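Local coordinates for uncharacterized protein (Listeria monocytogenes, PDB 3MAB), which is of unknown function but belongs to the TfoX C-terminal domain family, in the helix-hairpin-helix clan, and forms a two-chain assembly in the crystal, at residues A4-G13 / E17-L31. The protein carries 2 engineered substitutions. Sequence-based numbering, arbitrary orientation.
Sequences ANLSELPNIG and EQDLIKAGIKTPVEL. Engineered in segment 17-31: Val29 (natural residue Gly).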
loop_
_atom_site.group_PDB
_atom_site.type_symbol
_atom_site.label_atom_id
_atom_site.label_comp_id
_atom_site.label_asym_id
_atom_site.label_seq_id
_atom_site.Cartn_x
_atom_site.Cartn_y
_atom_site.Cartn_z
ATOM N N ALA B 4 -0.400 6.344 -12.021
ATOM C CA ALA B 4 -0.490 4.950 -11.486
ATOM C C ALA B 4 -1.777 4.181 -11.864
ATOM O O ALA B 4 -2.873 4.770 -12.011
ATOM C CB ALA B 4 -0.321 4.989 -9.960
ATOM N N ASN B 5 -1.641 2.865 -12.014
ATOM C CA ASN B 5 -2.774 1.956 -12.177
ATOM C C ASN B 5 -3.218 1.524 -10.788
ATOM O O ASN B 5 -2.400 1.458 -9.868
ATOM C CB ASN B 5 -2.379 0.677 -12.946
ATOM C CG ASN B 5 -2.270 0.890 -14.421
ATOM O OD1 ASN B 5 -3.130 1.510 -15.030
ATOM N ND2 ASN B 5 -1.202 0.366 -15.010
ATOM N N LEU B 6 -4.494 1.160 -10.623
ATOM C CA LEU B 6 -4.972 0.558 -9.366
ATOM C C LEU B 6 -4.170 -0.616 -8.845
ATOM O O LEU B 6 -3.924 -0.733 -7.635
ATOM C CB LEU B 6 -6.447 0.174 -9.475
ATOM C CG LEU B 6 -7.452 1.314 -9.475
ATOM C CD1 LEU B 6 -8.813 0.726 -9.977
ATOM C CD2 LEU B 6 -7.604 1.908 -8.106
ATOM N N SER B 7 -3.758 -1.502 -9.749
ATOM C CA SER B 7 -2.999 -2.678 -9.346
ATOM C C SER B 7 -1.544 -2.329 -9.004
ATOM O O SER B 7 -0.806 -3.234 -8.663
ATOM C CB SER B 7 -3.046 -3.733 -10.447
ATOM O OG SER B 7 -2.441 -3.255 -11.616
ATOM N N GLU B 8 -1.118 -1.067 -9.150
ATOM C CA GLU B 8 0.190 -0.637 -8.629
ATOM C C GLU B 8 0.104 -0.089 -7.191
ATOM O O GLU B 8 1.133 0.165 -6.568
ATOM C CB GLU B 8 0.838 0.420 -9.499
ATOM C CG GLU B 8 1.220 -0.114 -10.884
ATOM C CD GLU B 8 1.674 0.965 -11.849
ATOM O OE1 GLU B 8 0.907 1.927 -12.058
ATOM O OE2 GLU B 8 2.767 0.817 -12.473
ATOM N N LEU B 9 -1.103 0.102 -6.694
ATOM C CA LEU B 9 -1.273 0.532 -5.299
ATOM C C LEU B 9 -1.075 -0.615 -4.333
ATOM O O LEU B 9 -1.346 -1.791 -4.654
ATOM C CB LEU B 9 -2.649 1.067 -5.059
ATOM C CG LEU B 9 -3.092 2.212 -5.947
ATOM C CD1 LEU B 9 -4.507 2.606 -5.585
ATOM C CD2 LEU B 9 -2.162 3.446 -5.991
ATOM N N PRO B 10 -0.607 -0.295 -3.107
ATOM C CA PRO B 10 -0.447 -1.382 -2.115
ATOM C C PRO B 10 -1.749 -2.185 -1.925
ATOM O O PRO B 10 -2.847 -1.583 -1.875
ATOM C CB PRO B 10 -0.067 -0.648 -0.824
ATOM C CG PRO B 10 0.159 0.756 -1.224
ATOM C CD PRO B 10 -0.320 1.033 -2.548
ATOM N N ASN B 11 -1.641 -3.504 -1.781
ATOM C CA ASN B 11 -2.726 -4.446 -1.501
ATOM C C ASN B 11 -3.705 -4.736 -2.603
ATOM O O ASN B 11 -4.588 -5.557 -2.383
ATOM C CB ASN B 11 -3.529 -3.979 -0.261
ATOM C CG ASN B 11 -2.644 -3.404 0.812
ATOM O OD1 ASN B 11 -1.787 -4.101 1.332
ATOM N ND2 ASN B 11 -2.819 -2.114 1.116
ATOM N N ILE B 12 -3.616 -4.048 -3.729
ATOM C CA ILE B 12 -4.576 -4.249 -4.818
ATOM C C ILE B 12 -4.067 -5.234 -5.838
ATOM O O ILE B 12 -3.226 -4.860 -6.636
ATOM C CB ILE B 12 -4.990 -2.914 -5.476
ATOM C CG1 ILE B 12 -5.474 -1.960 -4.394
ATOM C CG2 ILE B 12 -6.109 -3.204 -6.522
ATOM C CD1 ILE B 12 -6.205 -0.725 -4.863
ATOM N N GLY B 13 -4.581 -6.474 -5.785
ATOM C CA GLY B 13 -4.298 -7.497 -6.781
ATOM C C GLY B 13 -5.112 -7.314 -8.028
ATOM O O GLY B 13 -5.971 -6.452 -8.113
ATOM N N GLU B 17 -8.564 -5.104 -8.535
ATOM C CA GLU B 17 -8.552 -4.022 -9.519
ATOM C C GLU B 17 -9.773 -4.225 -10.444
ATOM O O GLU B 17 -10.461 -3.281 -10.730
ATOM C CB GLU B 17 -7.249 -3.994 -10.339
ATOM C CG GLU B 17 -7.310 -3.049 -11.595
ATOM C CD GLU B 17 -6.000 -2.941 -12.316
ATOM O OE1 GLU B 17 -5.583 -3.932 -12.905
ATOM O OE2 GLU B 17 -5.348 -1.886 -12.204
ATOM N N GLN B 18 -10.001 -5.438 -10.963
ATOM C CA GLN B 18 -11.116 -5.702 -11.877
ATOM C C GLN B 18 -12.431 -5.425 -11.167
ATOM O O GLN B 18 -13.343 -4.868 -11.744
ATOM C CB GLN B 18 -11.080 -7.136 -12.398
ATOM C CG GLN B 18 -9.958 -7.380 -13.302
ATOM C CD GLN B 18 -9.715 -8.846 -13.607
ATOM O OE1 GLN B 18 -10.015 -9.762 -12.797
ATOM N NE2 GLN B 18 -9.135 -9.086 -14.771
ATOM N N ASP B 19 -12.536 -5.827 -9.909
ATOM C CA ASP B 19 -13.805 -5.591 -9.149
ATOM C C ASP B 19 -14.070 -4.092 -8.953
ATOM O O ASP B 19 -15.199 -3.633 -9.115
ATOM C CB ASP B 19 -13.777 -6.301 -7.782
ATOM C CG ASP B 19 -13.829 -7.830 -7.924
ATOM O OD1 ASP B 19 -14.258 -8.360 -8.985
ATOM O OD2 ASP B 19 -13.439 -8.494 -6.929
ATOM N N LEU B 20 -12.995 -3.347 -8.672
ATOM C CA LEU B 20 -13.130 -1.922 -8.533
ATOM C C LEU B 20 -13.632 -1.302 -9.866
ATOM O O LEU B 20 -14.540 -0.513 -9.871
ATOM C CB LEU B 20 -11.834 -1.293 -8.097
ATOM C CG LEU B 20 -11.492 -1.422 -6.614
ATOM C CD1 LEU B 20 -10.020 -1.038 -6.452
ATOM C CD2 LEU B 20 -12.389 -0.556 -5.718
ATOM N N ILE B 21 -13.001 -1.654 -10.975
ATOM C CA ILE B 21 -13.378 -1.104 -12.263
ATOM C C ILE B 21 -14.805 -1.428 -12.603
ATOM O O ILE B 21 -15.553 -0.576 -13.052
ATOM C CB ILE B 21 -12.405 -1.617 -13.326
ATOM C CG1 ILE B 21 -11.022 -1.019 -13.129
ATOM C CG2 ILE B 21 -12.976 -1.309 -14.732
ATOM C CD1 ILE B 21 -9.918 -1.718 -13.936
ATOM N N LYS B 22 -15.182 -2.654 -12.367
ATOM C CA LYS B 22 -16.530 -3.075 -12.619
ATOM C C LYS B 22 -17.526 -2.250 -11.820
ATOM O O LYS B 22 -18.647 -1.942 -12.306
ATOM C CB LYS B 22 -16.717 -4.555 -12.309
ATOM C CG LYS B 22 -16.071 -5.496 -13.289
ATOM C CD LYS B 22 -16.466 -6.918 -12.936
ATOM C CE LYS B 22 -15.310 -7.852 -12.853
ATOM N NZ LYS B 22 -15.047 -8.460 -14.184
ATOM N N ALA B 23 -17.119 -1.853 -10.629
ATOM C CA ALA B 23 -17.923 -0.948 -9.795
ATOM C C ALA B 23 -17.769 0.525 -10.113
ATOM O O ALA B 23 -18.399 1.334 -9.433
ATOM C CB ALA B 23 -17.640 -1.181 -8.336
ATOM N N GLY B 24 -17.038 0.885 -11.164
ATOM C CA GLY B 24 -16.946 2.283 -11.607
ATOM C C GLY B 24 -15.846 3.088 -10.976
ATOM O O GLY B 24 -15.814 4.331 -11.115
ATOM N N ILE B 25 -14.917 2.398 -10.319
ATOM C CA ILE B 25 -13.751 3.027 -9.676
ATOM C C ILE B 25 -12.547 2.592 -10.471
ATOM O O ILE B 25 -12.112 1.461 -10.356
ATOM C CB ILE B 25 -13.660 2.624 -8.205
ATOM C CG1 ILE B 25 -14.910 3.120 -7.451
ATOM C CG2 ILE B 25 -12.333 3.152 -7.615
ATOM C CD1 ILE B 25 -15.024 2.411 -6.121
ATOM N N LYS B 26 -12.038 3.477 -11.340
ATOM C CA LYS B 26 -11.103 3.041 -12.386
ATOM C C LYS B 26 -9.659 3.469 -12.227
ATOM O O LYS B 26 -8.784 2.934 -12.930
ATOM C CB LYS B 26 -11.597 3.484 -13.783
ATOM C CG LYS B 26 -13.095 3.143 -14.036
ATOM C CD LYS B 26 -13.463 3.222 -15.496
ATOM C CE LYS B 26 -14.868 3.773 -15.784
ATOM N NZ LYS B 26 -15.970 3.528 -14.788
ATOM N N THR B 27 -9.390 4.352 -11.276
ATOM C CA THR B 27 -8.044 4.918 -11.070
ATOM C C THR B 27 -7.773 5.111 -9.598
ATOM O O THR B 27 -8.725 5.167 -8.811
ATOM C CB THR B 27 -7.944 6.311 -11.727
ATOM O OG1 THR B 27 -8.736 7.247 -10.995
ATOM C CG2 THR B 27 -8.362 6.282 -13.250
ATOM N N PRO B 28 -6.479 5.237 -9.211
ATOM C CA PRO B 28 -6.186 5.567 -7.826
ATOM C C PRO B 28 -6.845 6.841 -7.325
ATOM O O PRO B 28 -7.218 6.895 -6.163
ATOM C CB PRO B 28 -4.648 5.713 -7.827
ATOM C CG PRO B 28 -4.240 4.737 -8.909
ATOM C CD PRO B 28 -5.249 4.852 -9.956
ATOM N N VAL B 29 -6.950 7.858 -8.174
ATOM C CA VAL B 29 -7.593 9.153 -7.772
ATOM C C VAL B 29 -9.067 8.921 -7.457
ATOM O O VAL B 29 -9.584 9.375 -6.420
ATOM C CB VAL B 29 -7.405 10.291 -8.860
ATOM C CG1 VAL B 29 -5.924 10.744 -9.003
ATOM C CG2 VAL B 29 -7.943 9.892 -10.135
ATOM N N GLU B 30 -9.710 8.109 -8.300
ATOM C CA GLU B 30 -11.109 7.778 -8.054
ATOM C C GLU B 30 -11.321 6.980 -6.748
ATOM O O GLU B 30 -12.273 7.238 -5.989
ATOM C CB GLU B 30 -11.691 7.022 -9.243
ATOM C CG GLU B 30 -11.964 7.912 -10.479
ATOM C CD GLU B 30 -12.388 7.180 -11.701
ATOM O OE1 GLU B 30 -13.048 6.099 -11.635
ATOM O OE2 GLU B 30 -12.065 7.718 -12.791
ATOM N N LEU B 31 -10.409 6.077 -6.454
ATOM C CA LEU B 31 -10.448 5.361 -5.189
ATOM C C LEU B 31 -10.261 6.264 -3.998
ATOM O O LEU B 31 -11.015 6.155 -3.027
ATOM C CB LEU B 31 -9.473 4.190 -5.139
ATOM C CG LEU B 31 -9.337 3.403 -3.847
ATOM C CD1 LEU B 31 -10.595 2.736 -3.469
ATOM C CD2 LEU B 31 -8.230 2.372 -3.971
HETATM O O HOH W 1 -5.912 -0.407 -14.476
HETATM O O HOH W 2 -6.179 2.076 -12.804
#
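Leu6 pushes its isobutyl group into the gap between helix 14-22 and the start of helix 28-46, where it overlaps the backbone that joins them. Leu6 CD1 lies 3.4 Å from Ile25 O and also touches Leu20 CB, while Leu6 CD2 sits 3.5 Å from Thr27 O and reaches Leu31 CB. A chi1 of -72° sets CG beside Leu6 N, and chi2 then sends CD1 toward Ile25 and Lys26 and CD2 toward Thr27. Beside it, Pro28 packs across both methyls of Leu9, Pro28 CG to Leu9 CD2 at 3.8 Å. Pro28 CD also lies 3.1 Å from Ala4 O. Deeper in, Ile12 reaches Leu31 tip to tip, Ile12 CD1 to Leu31 CD2 3.8 Å, and the Ile12 side chain crosses that of Leu20 at about a right angle; Ala61 of helix 52-63 lies against both Ile12 and Leu31.

Polar contacts border this apolar patch. Glu17 has CG anti to its own N (chi1 168°), which carries the carboxylate back to the 3-10 turn 6-8. There Ser7 N donates to Glu17 OE2 at 3.0 Å, approaching 62° out of the carboxylate plane, and a water gives OE2 a second bond. Another water bridges Leu6 N and Lys26 O. At the helix start, Glu17 N bonds to Gly13 O, of the N-cap residue, at 3.0 Å.

Helix 14-22 closes with a Schellman motif, Gly24 being its C-prime residue, and Thr27 holds the N-cap position of helix 28-46. The Leu9-Gly13 loop, with its type II turn leading into helix 14-22, is consistent with a helix-hairpin-helix motif whose first helix is here only a 3-10 turn.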